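Local atomic coordinates of cell cycle serine/threonine-protein kinase CDC5/MSD2 (Saccharomyces cerevisiae, PDB entry 6MF4), a protein that phosphorylates serine and threonine residues of proteins as a Polo-family kinase required for the cell cycle and acting in mitotic exit, seen here as its polo-box domain. Residues E77-M82 and P251-L256; M97-W102 and V210-S215; D196-R201 and L214-F219. All coordinates share one frame; numbering follows the deposited sequence.

Contact 1 (E77-M82 and P251-L256)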
ATOM      1  N   GLU A  77      15.827  13.139  -5.954  1.00 19.47           N
ATOM      2  CA  GLU A  77      17.052  13.513  -5.253  1.00 21.42           C
ATOM      3  C   GLU A  77      18.075  14.126  -6.212  1.00 24.36           C
ATOM      4  O   GLU A  77      18.836  15.021  -5.835  1.00 22.09           O
ATOM      5  CB  GLU A  77      17.650  12.296  -4.540  1.00 22.76           C
ATOM      6  CG  GLU A  77      16.827  11.820  -3.345  1.00 25.57           C
ATOM      7  CD  GLU A  77      17.427  10.613  -2.646  1.00 29.71           C
ATOM      8  OE1 GLU A  77      17.933   9.706  -3.339  1.00 28.89           O
ATOM      9  OE2 GLU A  77      17.393  10.573  -1.396  1.00 34.05           O
ATOM     10  N   ALA A  78      18.084  13.653  -7.454  1.00 23.41           N
ATOM     11  CA  ALA A  78      18.973  14.202  -8.476  1.00 20.34           C
ATOM     12  C   ALA A  78      18.523  15.599  -8.887  1.00 21.70           C
ATOM     13  O   ALA A  78      19.352  16.469  -9.157  1.00 21.72           O
ATOM     14  CB  ALA A  78      19.022  13.288  -9.686  1.00 21.88           C
ATOM     15  N   GLN A  79      17.212  15.811  -8.941  1.00 19.58           N
ATOM     16  CA  GLN A  79      16.681  17.116  -9.298  1.00 21.27           C
ATOM     17  C   GLN A  79      17.030  18.116  -8.205  1.00 25.70           C
ATOM     18  O   GLN A  79      17.390  19.259  -8.483  1.00 22.13           O
ATOM     19  CB  GLN A  79      15.168  17.047  -9.518  1.00 21.13           C
ATOM     20  CG  GLN A  79      14.794  16.360 -10.823  1.00 23.01           C
ATOM     21  CD  GLN A  79      13.319  16.043 -10.924  1.00 25.08           C
ATOM     22  OE1 GLN A  79      12.488  16.664 -10.264  1.00 26.28           O
ATOM     23  NE2 GLN A  79      12.985  15.065 -11.757  1.00 23.95           N
ATOM     24  N   TYR A  80      16.947  17.666  -6.959  1.00 23.41           N
ATOM     25  CA  TYR A  80      17.311  18.500  -5.821  1.00 22.61           C
ATOM     26  C   TYR A  80      18.798  18.855  -5.852  1.00 30.27           C
ATOM     27  O   TYR A  80      19.172  20.014  -5.681  1.00 29.40           O
ATOM     28  CB  TYR A  80      16.965  17.790  -4.513  1.00 28.02           C
ATOM     29  CG  TYR A  80      17.572  18.432  -3.286  1.00 29.48           C
ATOM     30  CD1 TYR A  80      17.282  19.748  -2.949  1.00 33.16           C
ATOM     31  CD2 TYR A  80      18.428  17.719  -2.460  1.00 37.18           C
ATOM     32  CE1 TYR A  80      17.836  20.336  -1.826  1.00 34.42           C
ATOM     33  CE2 TYR A  80      18.983  18.297  -1.337  1.00 44.49           C
ATOM     34  CZ  TYR A  80      18.685  19.606  -1.024  1.00 40.75           C
ATOM     35  OH  TYR A  80      19.235  20.186   0.098  1.00 53.28           O
ATOM     36  N   LYS A  81      19.640  17.856  -6.086  1.00 21.30           N
ATOM     37  CA  LYS A  81      21.087  18.042  -6.019  1.00 25.66           C
ATOM     38  C   LYS A  81      21.665  18.770  -7.233  1.00 27.57           C
ATOM     39  O   LYS A  81      22.552  19.614  -7.082  1.00 24.76           O
ATOM     40  CB  LYS A  81      21.779  16.688  -5.861  1.00 25.14           C
ATOM     41  CG  LYS A  81      23.297  16.747  -5.993  1.00 31.71           C
ATOM     42  N   MET A  82      21.168  18.453  -8.426  1.00 22.51           N
ATOM     43  CA  MET A  82      21.787  18.933  -9.663  1.00 21.26           C
ATOM     44  C   MET A  82      20.921  19.936 -10.433  1.00 24.07           C
ATOM     45  O   MET A  82      21.392  20.555 -11.388  1.00 25.26           O
ATOM     46  CB  MET A  82      22.139  17.743 -10.558  1.00 21.49           C
ATOM     47  CG  MET A  82      23.033  16.722  -9.869  1.00 25.63           C
ATOM     48  SD  MET A  82      23.600  15.396 -10.951  1.00 30.74           S
ATOM     49  CE  MET A  82      24.769  16.269 -11.998  1.00 33.49           C
ATOM     50  N   PRO A 251       4.871  17.258  -3.878  1.00 28.10           N
ATOM     51  CA  PRO A 251       5.919  16.702  -4.735  1.00 22.64           C
ATOM     52  C   PRO A 251       7.146  16.400  -3.891  1.00 24.11           C
ATOM     53  O   PRO A 251       7.526  17.231  -3.070  1.00 24.72           O
ATOM     54  CB  PRO A 251       6.191  17.822  -5.747  1.00 26.56           C
ATOM     55  CG  PRO A 251       4.947  18.648  -5.747  1.00 30.07           C
ATOM     56  CD  PRO A 251       4.421  18.582  -4.343  1.00 31.91           C
ATOM     57  N   LEU A 252       7.747  15.230  -4.074  1.00 19.24           N
ATOM     58  CA  LEU A 252       8.882  14.836  -3.255  1.00 21.59           C
ATOM     59  C   LEU A 252      10.033  15.831  -3.393  1.00 22.01           C
ATOM     60  O   LEU A 252      10.688  16.171  -2.410  1.00 22.40           O
ATOM     61  CB  LEU A 252       9.348  13.429  -3.634  1.00 20.64           C
ATOM     62  CG  LEU A 252      10.594  12.899  -2.922  1.00 20.77           C
ATOM     63  CD1 LEU A 252      10.428  12.935  -1.409  1.00 25.02           C
ATOM     64  CD2 LEU A 252      10.906  11.483  -3.388  1.00 18.21           C
ATOM     65  N   VAL A 253      10.272  16.299  -4.611  1.00 23.54           N
ATOM     66  CA  VAL A 253      11.389  17.202  -4.860  1.00 23.79           C
ATOM     67  C   VAL A 253      11.201  18.508  -4.084  1.00 26.30           C
ATOM     68  O   VAL A 253      12.172  19.117  -3.641  1.00 26.33           O
ATOM     69  CB  VAL A 253      11.555  17.490  -6.374  1.00 22.86           C
ATOM     70  CG1 VAL A 253      10.340  18.218  -6.937  1.00 25.83           C
ATOM     71  CG2 VAL A 253      12.838  18.278  -6.630  1.00 29.24           C
ATOM     72  N   GLU A 254       9.949  18.916  -3.895  1.00 24.19           N
ATOM     73  CA  GLU A 254       9.642  20.109  -3.112  1.00 26.98           C
ATOM     74  C   GLU A 254       9.993  19.918  -1.634  1.00 30.74           C
ATOM     75  O   GLU A 254      10.488  20.838  -0.981  1.00 29.45           O
ATOM     76  CB  GLU A 254       8.163  20.472  -3.261  1.00 34.33           C
ATOM     77  CG  GLU A 254       7.720  21.667  -2.423  1.00 54.96           C
ATOM     78  CD  GLU A 254       6.243  21.987  -2.591  1.00 55.24           C
ATOM     79  OE1 GLU A 254       5.634  22.506  -1.630  1.00 53.06           O
ATOM     80  OE2 GLU A 254       5.691  21.725  -3.683  1.00 51.25           O
ATOM     81  N   VAL A 255       9.737  18.723  -1.108  1.00 28.37           N
ATOM     82  CA  VAL A 255      10.066  18.414   0.279  1.00 26.99           C
ATOM     83  C   VAL A 255      11.577  18.345   0.456  1.00 28.42           C
ATOM     84  O   VAL A 255      12.109  18.774   1.478  1.00 30.97           O
ATOM     85  CB  VAL A 255       9.423  17.080   0.736  1.00 27.34           C
ATOM     86  CG1 VAL A 255       9.943  16.655   2.108  1.00 26.39           C
ATOM     87  CG2 VAL A 255       7.910  17.210   0.769  1.00 25.85           C
ATOM     88  N   LEU A 256      12.269  17.804  -0.542  1.00 26.20           N
ATOM     89  CA  LEU A 256      13.720  17.705  -0.484  1.00 27.57           C
ATOM     90  C   LEU A 256      14.345  19.098  -0.454  1.00 27.92           C
ATOM     91  O   LEU A 256      15.250  19.362   0.340  1.00 34.16           O
ATOM     92  CB  LEU A 256      14.253  16.897  -1.668  1.00 26.00           C
ATOM     93  CG  LEU A 256      13.909  15.405  -1.614  1.00 24.04           C
ATOM     94  CD1 LEU A 256      14.225  14.726  -2.935  1.00 25.23           C
ATOM     95  CD2 LEU A 256      14.645  14.720  -0.478  1.00 28.55           C
TER
HETATM   96  O   HOH W   1      17.362  21.288   1.914  1.00 50.06           O

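Contact 2 (M97-W102 and V210-S215)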
ATOM      1  N   MET A  97      -4.556   6.316  -1.840  1.00 20.23           N
ATOM      2  CA  MET A  97      -5.148   5.335  -0.948  1.00 28.21           C
ATOM      3  C   MET A  97      -4.188   5.092   0.204  1.00 22.13           C
ATOM      4  O   MET A  97      -2.981   5.002  -0.019  1.00 24.21           O
ATOM      5  CB  MET A  97      -5.403   4.026  -1.695  1.00 26.39           C
ATOM      6  CG  MET A  97      -6.290   3.043  -0.963  1.00 34.35           C
ATOM      7  SD  MET A  97      -7.946   3.666  -0.638  1.00 34.49           S
ATOM      8  CE  MET A  97      -8.312   4.549  -2.159  1.00 34.83           C
ATOM      9  N   ILE A  98      -4.701   4.983   1.426  1.00 16.06           N
ATOM     10  CA  ILE A  98      -3.838   4.630   2.553  1.00 16.92           C
ATOM     11  C   ILE A  98      -4.480   3.569   3.434  1.00 18.36           C
ATOM     12  O   ILE A  98      -5.701   3.411   3.467  1.00 18.10           O
ATOM     13  CB  ILE A  98      -3.467   5.859   3.428  1.00 25.74           C
ATOM     14  CG1 ILE A  98      -4.681   6.405   4.180  1.00 30.60           C
ATOM     15  CG2 ILE A  98      -2.811   6.949   2.576  1.00 31.11           C
ATOM     16  CD1 ILE A  98      -4.314   7.446   5.217  1.00 33.50           C
ATOM     17  N   VAL A  99      -3.623   2.830   4.124  1.00 15.81           N
ATOM     18  CA  VAL A  99      -4.042   1.881   5.137  1.00 18.26           C
ATOM     19  C   VAL A  99      -4.224   2.631   6.447  1.00 18.68           C
ATOM     20  O   VAL A  99      -3.287   3.257   6.936  1.00 18.25           O
ATOM     21  CB  VAL A  99      -3.004   0.757   5.309  1.00 19.99           C
ATOM     22  CG1 VAL A  99      -3.409  -0.195   6.424  1.00 16.06           C
ATOM     23  CG2 VAL A  99      -2.827   0.012   4.002  1.00 19.51           C
ATOM     24  N   THR A 100      -5.430   2.577   7.004  1.00 15.10           N
ATOM     25  CA  THR A 100      -5.760   3.343   8.204  1.00 16.69           C
ATOM     26  C   THR A 100      -5.739   2.473   9.453  1.00 18.65           C
ATOM     27  O   THR A 100      -5.682   2.979  10.573  1.00 18.63           O
ATOM     28  CB  THR A 100      -7.144   3.994   8.081  1.00 15.93           C
ATOM     29  OG1 THR A 100      -8.133   2.978   7.879  1.00 19.27           O
ATOM     30  CG2 THR A 100      -7.169   4.964   6.911  1.00 17.46           C
ATOM     31  N   LYS A 101      -5.782   1.162   9.244  1.00 15.44           N
ATOM     32  CA  LYS A 101      -5.873   0.203  10.332  1.00 15.40           C
ATOM     33  C   LYS A 101      -5.375  -1.156   9.856  1.00 15.63           C
ATOM     34  O   LYS A 101      -5.645  -1.545   8.724  1.00 17.15           O
ATOM     35  CB  LYS A 101      -7.320   0.104  10.812  1.00 21.71           C
ATOM     36  CG  LYS A 101      -7.540   0.397  12.276  1.00 41.47           C
ATOM     37  N   TRP A 102      -4.660  -1.880  10.709  1.00 14.72           N
ATOM     38  CA  TRP A 102      -4.219  -3.227  10.353  1.00 15.40           C
ATOM     39  C   TRP A 102      -3.983  -4.060  11.601  1.00 18.63           C
ATOM     40  O   TRP A 102      -3.757  -3.526  12.686  1.00 17.88           O
ATOM     41  CB  TRP A 102      -2.952  -3.175   9.487  1.00 18.49           C
ATOM     42  CG  TRP A 102      -1.752  -2.620  10.177  1.00 19.52           C
ATOM     43  CD1 TRP A 102      -1.425  -1.302  10.330  1.00 16.28           C
ATOM     44  CD2 TRP A 102      -0.707  -3.370  10.807  1.00 16.88           C
ATOM     45  NE1 TRP A 102      -0.245  -1.187  11.020  1.00 18.37           N
ATOM     46  CE2 TRP A 102       0.219  -2.441  11.323  1.00 19.75           C
ATOM     47  CE3 TRP A 102      -0.464  -4.736  10.983  1.00 21.14           C
ATOM     48  CZ2 TRP A 102       1.366  -2.834  12.006  1.00 18.94           C
ATOM     49  CZ3 TRP A 102       0.676  -5.124  11.657  1.00 22.24           C
ATOM     50  CH2 TRP A 102       1.577  -4.176  12.161  1.00 24.42           C
ATOM     51  N   VAL A 210       6.671  -0.695   9.279  1.00 22.23           N
ATOM     52  CA  VAL A 210       5.954  -1.668   8.471  1.00 19.93           C
ATOM     53  C   VAL A 210       5.689  -1.041   7.103  1.00 18.14           C
ATOM     54  O   VAL A 210       5.366   0.143   6.993  1.00 19.22           O
ATOM     55  CB  VAL A 210       4.637  -2.131   9.141  1.00 21.36           C
ATOM     56  CG1 VAL A 210       3.747  -0.952   9.473  1.00 25.13           C
ATOM     57  CG2 VAL A 210       3.910  -3.125   8.256  1.00 18.56           C
ATOM     58  N   MET A 211       5.841  -1.862   6.068  1.00 17.17           N
ATOM     59  CA  MET A 211       5.782  -1.421   4.684  1.00 15.99           C
ATOM     60  C   MET A 211       4.614  -2.088   3.971  1.00 16.86           C
ATOM     61  O   MET A 211       4.503  -3.311   3.977  1.00 18.52           O
ATOM     62  CB  MET A 211       7.105  -1.751   3.990  1.00 17.49           C
ATOM     63  CG  MET A 211       7.167  -1.500   2.493  1.00 22.37           C
ATOM     64  SD  MET A 211       8.822  -1.903   1.874  1.00 23.03           S
ATOM     65  CE  MET A 211       8.644  -1.507   0.142  1.00 28.36           C
ATOM     66  N   PHE A 212       3.746  -1.274   3.377  1.00 14.85           N
ATOM     67  CA  PHE A 212       2.588  -1.762   2.633  1.00 17.13           C
ATOM     68  C   PHE A 212       2.751  -1.458   1.151  1.00 17.37           C
ATOM     69  O   PHE A 212       3.064  -0.329   0.768  1.00 18.00           O
ATOM     70  CB  PHE A 212       1.291  -1.130   3.148  1.00 15.25           C
ATOM     71  CG  PHE A 212       1.027  -1.369   4.608  1.00 14.04           C
ATOM     72  CD1 PHE A 212       0.648  -2.621   5.062  1.00 18.68           C
ATOM     73  CD2 PHE A 212       1.142  -0.338   5.525  1.00 22.02           C
ATOM     74  CE1 PHE A 212       0.399  -2.841   6.404  1.00 17.62           C
ATOM     75  CE2 PHE A 212       0.887  -0.554   6.868  1.00 22.84           C
ATOM     76  CZ  PHE A 212       0.511  -1.805   7.306  1.00 21.58           C
ATOM     77  N   GLU A 213       2.530  -2.474   0.325  1.00 14.17           N
ATOM     78  CA  GLU A 213       2.586  -2.337  -1.126  1.00 14.54           C
ATOM     79  C   GLU A 213       1.178  -2.515  -1.691  1.00 17.19           C
ATOM     80  O   GLU A 213       0.652  -3.625  -1.728  1.00 16.04           O
ATOM     81  CB  GLU A 213       3.565  -3.357  -1.717  1.00 17.57           C
ATOM     82  CG  GLU A 213       4.961  -3.236  -1.123  1.00 19.39           C
ATOM     83  CD  GLU A 213       5.922  -4.313  -1.594  1.00 19.99           C
ATOM     84  OE1 GLU A 213       6.162  -4.424  -2.815  1.00 22.17           O
ATOM     85  OE2 GLU A 213       6.449  -5.042  -0.729  1.00 20.54           O
ATOM     86  N   LEU A 214       0.563  -1.405  -2.093  1.00 16.32           N
ATOM     87  CA  LEU A 214      -0.819  -1.412  -2.575  1.00 15.38           C
ATOM     88  C   LEU A 214      -0.883  -1.634  -4.076  1.00 18.44           C
ATOM     89  O   LEU A 214       0.075  -1.360  -4.800  1.00 19.01           O
ATOM     90  CB  LEU A 214      -1.520  -0.102  -2.215  1.00 18.56           C
ATOM     91  CG  LEU A 214      -1.553   0.256  -0.726  1.00 18.64           C
ATOM     92  CD1 LEU A 214      -2.299   1.561  -0.511  1.00 20.91           C
ATOM     93  CD2 LEU A 214      -2.179  -0.862   0.097  1.00 21.39           C
ATOM     94  N   SER A 215      -2.034  -2.111  -4.540  1.00 18.05           N
ATOM     95  CA  SER A 215      -2.166  -2.595  -5.907  1.00 18.12           C
ATOM     96  C   SER A 215      -2.141  -1.493  -6.964  1.00 21.61           C
ATOM     97  O   SER A 215      -2.048  -1.792  -8.154  1.00 22.97           O
ATOM     98  CB  SER A 215      -3.459  -3.405  -6.043  1.00 19.79           C
ATOM     99  OG  SER A 215      -4.594  -2.608  -5.753  1.00 17.60           O
TER

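Contact 3 (D196-R201 and L214-F219)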
ATOM      1  N   ASP A 196     -11.280   3.041  -8.784  1.00 21.91           N
ATOM      2  CA  ASP A 196     -10.231   3.420  -7.836  1.00 20.67           C
ATOM      3  C   ASP A 196     -10.012   2.349  -6.768  1.00 20.14           C
ATOM      4  O   ASP A 196      -9.367   2.605  -5.752  1.00 17.63           O
ATOM      5  CB  ASP A 196     -10.570   4.755  -7.165  1.00 27.20           C
ATOM      6  CG  ASP A 196     -10.426   5.940  -8.109  1.00 37.67           C
ATOM      7  OD1 ASP A 196      -9.475   5.949  -8.919  1.00 36.79           O
ATOM      8  OD2 ASP A 196     -11.262   6.865  -8.035  1.00 41.23           O
ATOM      9  N   ASP A 197     -10.536   1.150  -6.998  1.00 17.46           N
ATOM     10  CA  ASP A 197     -10.412   0.077  -6.016  1.00 18.25           C
ATOM     11  C   ASP A 197      -8.957  -0.358  -5.886  1.00 15.60           C
ATOM     12  O   ASP A 197      -8.222  -0.406  -6.867  1.00 15.88           O
ATOM     13  CB  ASP A 197     -11.293  -1.118  -6.392  1.00 16.29           C
ATOM     14  CG  ASP A 197     -12.769  -0.880  -6.096  1.00 18.56           C
ATOM     15  OD1 ASP A 197     -13.142   0.273  -5.782  1.00 18.39           O
ATOM     16  OD2 ASP A 197     -13.558  -1.846  -6.185  1.00 18.79           O
ATOM     17  N   VAL A 198      -8.571  -0.686  -4.659  1.00 17.31           N
ATOM     18  CA  VAL A 198      -7.197  -1.033  -4.318  1.00 15.18           C
ATOM     19  C   VAL A 198      -7.195  -2.139  -3.273  1.00 16.82           C
ATOM     20  O   VAL A 198      -8.088  -2.185  -2.426  1.00 16.48           O
ATOM     21  CB  VAL A 198      -6.440   0.199  -3.768  1.00 23.18           C
ATOM     22  CG1 VAL A 198      -5.078  -0.184  -3.215  1.00 26.25           C
ATOM     23  CG2 VAL A 198      -6.292   1.263  -4.844  1.00 24.27           C
ATOM     24  N   PHE A 199      -6.205  -3.029  -3.338  1.00 14.50           N
ATOM     25  CA  PHE A 199      -5.994  -4.008  -2.277  1.00 14.80           C
ATOM     26  C   PHE A 199      -4.511  -4.094  -1.932  1.00 13.16           C
ATOM     27  O   PHE A 199      -3.655  -3.572  -2.655  1.00 13.79           O
ATOM     28  CB  PHE A 199      -6.540  -5.388  -2.672  1.00 16.12           C
ATOM     29  CG  PHE A 199      -5.708  -6.117  -3.691  1.00 14.48           C
ATOM     30  CD1 PHE A 199      -5.738  -5.750  -5.024  1.00 19.30           C
ATOM     31  CD2 PHE A 199      -4.918  -7.194  -3.316  1.00 15.92           C
ATOM     32  CE1 PHE A 199      -4.980  -6.430  -5.965  1.00 25.25           C
ATOM     33  CE2 PHE A 199      -4.161  -7.876  -4.250  1.00 17.07           C
ATOM     34  CZ  PHE A 199      -4.189  -7.490  -5.575  1.00 20.04           C
ATOM     35  N   LEU A 200      -4.224  -4.750  -0.815  1.00 15.62           N
ATOM     36  CA  LEU A 200      -2.859  -4.907  -0.333  1.00 16.13           C
ATOM     37  C   LEU A 200      -2.206  -6.127  -0.969  1.00 14.75           C
ATOM     38  O   LEU A 200      -2.665  -7.247  -0.778  1.00 16.56           O
ATOM     39  CB  LEU A 200      -2.853  -5.040   1.187  1.00 15.92           C
ATOM     40  CG  LEU A 200      -1.501  -5.251   1.864  1.00 18.92           C
ATOM     41  CD1 LEU A 200      -0.643  -4.017   1.685  1.00 15.31           C
ATOM     42  CD2 LEU A 200      -1.701  -5.573   3.339  1.00 17.90           C
ATOM     43  N   ARG A 201      -1.138  -5.910  -1.726  1.00 15.24           N
ATOM     44  CA  ARG A 201      -0.445  -7.009  -2.388  1.00 14.43           C
ATOM     45  C   ARG A 201       0.581  -7.667  -1.475  1.00 17.71           C
ATOM     46  O   ARG A 201       0.723  -8.889  -1.463  1.00 17.50           O
ATOM     47  CB  ARG A 201       0.263  -6.525  -3.644  1.00 18.25           C
ATOM     48  CG  ARG A 201      -0.644  -6.094  -4.770  1.00 20.62           C
ATOM     49  CD  ARG A 201       0.189  -5.376  -5.820  1.00 22.57           C
ATOM     50  NE  ARG A 201      -0.425  -5.424  -7.133  1.00 31.47           N
ATOM     51  CZ  ARG A 201       0.052  -4.802  -8.204  1.00 30.35           C
ATOM     52  NH1 ARG A 201       1.151  -4.062  -8.124  1.00 27.98           N
ATOM     53  NH2 ARG A 201      -0.588  -4.911  -9.358  1.00 27.95           N
ATOM     54  N   LEU A 214       0.563  -1.405  -2.093  1.00 16.32           N
ATOM     55  CA  LEU A 214      -0.819  -1.412  -2.575  1.00 15.38           C
ATOM     56  C   LEU A 214      -0.883  -1.634  -4.076  1.00 18.44           C
ATOM     57  O   LEU A 214       0.075  -1.360  -4.800  1.00 19.01           O
ATOM     58  CB  LEU A 214      -1.520  -0.102  -2.215  1.00 18.56           C
ATOM     59  CG  LEU A 214      -1.553   0.256  -0.726  1.00 18.64           C
ATOM     60  CD1 LEU A 214      -2.299   1.561  -0.511  1.00 20.91           C
ATOM     61  CD2 LEU A 214      -2.179  -0.862   0.097  1.00 21.39           C
ATOM     62  N   SER A 215      -2.034  -2.111  -4.540  1.00 18.05           N
ATOM     63  CA  SER A 215      -2.166  -2.595  -5.907  1.00 18.12           C
ATOM     64  C   SER A 215      -2.141  -1.493  -6.964  1.00 21.61           C
ATOM     65  O   SER A 215      -2.048  -1.792  -8.154  1.00 22.97           O
ATOM     66  CB  SER A 215      -3.459  -3.405  -6.043  1.00 19.79           C
ATOM     67  OG  SER A 215      -4.594  -2.608  -5.753  1.00 17.60           O
ATOM     68  N   ASP A 216      -2.227  -0.233  -6.546  1.00 19.02           N
ATOM     69  CA  ASP A 216      -2.140   0.879  -7.494  1.00 23.79           C
ATOM     70  C   ASP A 216      -0.717   1.426  -7.601  1.00 28.46           C
ATOM     71  O   ASP A 216      -0.476   2.400  -8.311  1.00 24.75           O
ATOM     72  CB  ASP A 216      -3.106   2.003  -7.104  1.00 24.76           C
ATOM     73  CG  ASP A 216      -2.830   2.573  -5.724  1.00 30.93           C
ATOM     74  OD1 ASP A 216      -1.965   2.033  -5.006  1.00 24.14           O
ATOM     75  OD2 ASP A 216      -3.499   3.559  -5.350  1.00 32.10           O
ATOM     76  N   GLY A 217       0.223   0.796  -6.899  1.00 24.42           N
ATOM     77  CA  GLY A 217       1.622   1.191  -6.968  1.00 28.05           C
ATOM     78  C   GLY A 217       2.048   2.121  -5.849  1.00 26.29           C
ATOM     79  O   GLY A 217       3.195   2.569  -5.807  1.00 25.71           O
ATOM     80  N   THR A 218       1.127   2.415  -4.939  1.00 23.07           N
ATOM     81  CA  THR A 218       1.440   3.236  -3.777  1.00 20.17           C
ATOM     82  C   THR A 218       2.137   2.408  -2.703  1.00 19.34           C
ATOM     83  O   THR A 218       1.781   1.252  -2.465  1.00 20.48           O
ATOM     84  CB  THR A 218       0.165   3.885  -3.200  1.00 21.30           C
ATOM     85  OG1 THR A 218      -0.318   4.871  -4.119  1.00 27.60           O
ATOM     86  CG2 THR A 218       0.430   4.555  -1.853  1.00 27.49           C
ATOM     87  N   PHE A 219       3.144   3.009  -2.077  1.00 17.80           N
ATOM     88  CA  PHE A 219       3.851   2.400  -0.956  1.00 15.61           C
ATOM     89  C   PHE A 219       3.596   3.209   0.299  1.00 21.33           C
ATOM     90  O   PHE A 219       3.717   4.431   0.280  1.00 22.65           O
ATOM     91  CB  PHE A 219       5.354   2.324  -1.231  1.00 17.49           C
ATOM     92  CG  PHE A 219       5.721   1.412  -2.366  1.00 18.96           C
ATOM     93  CD1 PHE A 219       5.694   1.863  -3.674  1.00 18.05           C
ATOM     94  CD2 PHE A 219       6.095   0.102  -2.124  1.00 23.25           C
ATOM     95  CE1 PHE A 219       6.039   1.024  -4.716  1.00 20.09           C
ATOM     96  CE2 PHE A 219       6.440  -0.740  -3.166  1.00 23.41           C
ATOM     97  CZ  PHE A 219       6.408  -0.279  -4.461  1.00 18.07           C
TER
HETATM   98  O   HOH W   2      -5.837  -1.282  -7.624  1.00 24.88           O
HETATM   99  O   HOH W   3       2.445  -3.144  -5.647  1.00 18.67           O

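Contact 1 (E77-M82 and P251-L256)
Y80 lays one face of its ring against the carbonyl of L256: L256 O sits off-centre over the ring, 3.5 Å from Y80 CE1. The ring reaches there because Y80 CG stands anti to the backbone N (chi1 167°), and its inner end, Y80 CG, packs at 4.0 Å on L256 CB. A flat, long side chain suits this surface position, since its phenol also reaches water: Y80 OH lies 2.8 Å from a water that donates to L256 O. Against helix 56-82, one turn before Y80, L256 CD1 meets the backbone N of E77 at 3.8 Å and E77 CG at 3.9 Å; the carboxylate of E77 runs on to salt bridges with R270 and K277. Beyond this, V253 points its CG2 branch, anti to its own backbone N, at Q79 CB (3.9 Å), and the two side chains meet nearly at right angles. Valine, with no polar end, packs on the aliphatic start of Q79, whose NE2 bonds back to E75. With segment axes at 43° and 8.9 Å apart, the C-terminal end of helix 56-82 lies on short helix 252-258, consistent with the polo-cap helix packing on polo box 2 in Polo-like kinases.

Contact 2 (M97-W102 and V210-S215)
W102 turns the face of its indole to F212, whose CZ lies over it, off-centre near CD1 and CG, in an edge-to-face pair, centroids 5.0 Å apart and planes at 69°. From CB, a chi1 of 65° sets W102 CG between the backbone N and carbonyl carbon, 3.7 Å from F212 CZ. Along the ring, W102 CD1 comes nearest, 3.6 Å from F212 CZ, and W102 NE1 is 3.8 Å from the same atom. Further out on the six-membered ring, W102 CZ2 slides past V210 CG1 at 4.0 Å. A classic beta bulge, in which T100 and K101 both face Q114, resets the alternation of the strand so that V99 and W102 both point at polo box 2. The segments 99-102 and 210-214 run at 121° without pairing: strand 99-103 edges the sheet of polo box 1, strand 209-214 belongs to that of polo box 2, and apolar side chains fill the interface of the two boxes. With an alanine here instead of W102, F212 CZ would probably lose the face it rests on and a gap would open beside V210. V99, short and branched, sets CG2 over a face of F212, 4.1 Å from F212 CG, and also touches L214 CD2. L214 CD1 then closes on M97 O at 3.5 Å, a buried carbonyl oxygen with no polar partner.

Contact 3 (D196-R201 and L214-F219)
S215 pairs with F199 through both backbone and side chain: its hydroxyl takes the place of a main-chain acceptor. F199 N donates to S215 OG at 2.9 Å and 166°, while S215 N donates back to F199 O at 2.9 Å. A chi1 of 61° tucks S215 OG between its own backbone N and carbonyl carbon, facing F199; serine is small enough to fit here, its CB only 3.4 Å from F199 CE1. A water 2.6 Å from S215 OG donates to D197 O. The extended R201 lays its guanidinium over S215 O, which is 3.6 Å from its plane, and a water in that plane at its edge accepts from R201 NH1 and donates to L214 O. V198 packs CG1 on L214 CB at 3.7 Å, while CG2 lies beside D216 OD2. D216 OD1 accepts from T218 N, from above the carboxylate plane, forming an Asx turn. G217 has phi 96°, where a side chain would jam against the preceding carbonyl. D197 OD2 accepts from H194 ND1 and W140 NE1, so D197 supports zinc ligand H194 from the second shell. L200 and L214 form an antiparallel non-hydrogen-bonded pair, L200 CD1 3.9 Å from L214 CD2. F199 and S215 continue this pairing of strands 200-205 and 209-214 just before a 3:5 beta-hairpin with a G1 bulge, its type I turn running from L214 to G217.

Overall arrangement
From the N terminus the chain runs through helix 56-82, whose last turns wait for contact 1, then enters the polo box 1 sheet at strand 99-103, where contact 2 opens. After that sheet and helix 165-178, residues 196-201 start contact 3 and lead into the polo box 2 sheet. Contact 2 closes at 210-215 and contact 3 at 214-219, so they overlap on L214 and S215, centres about 8 Å apart. Only at 251-256 does contact 1 close, enclosing both, its centre about 25 Å from theirs. Contact 1 joins the N-terminal helix to polo box 2, contact 2 the two boxes, and contact 3 the entry into strand 200-205 to the turn between strands 209-214 and 219-223.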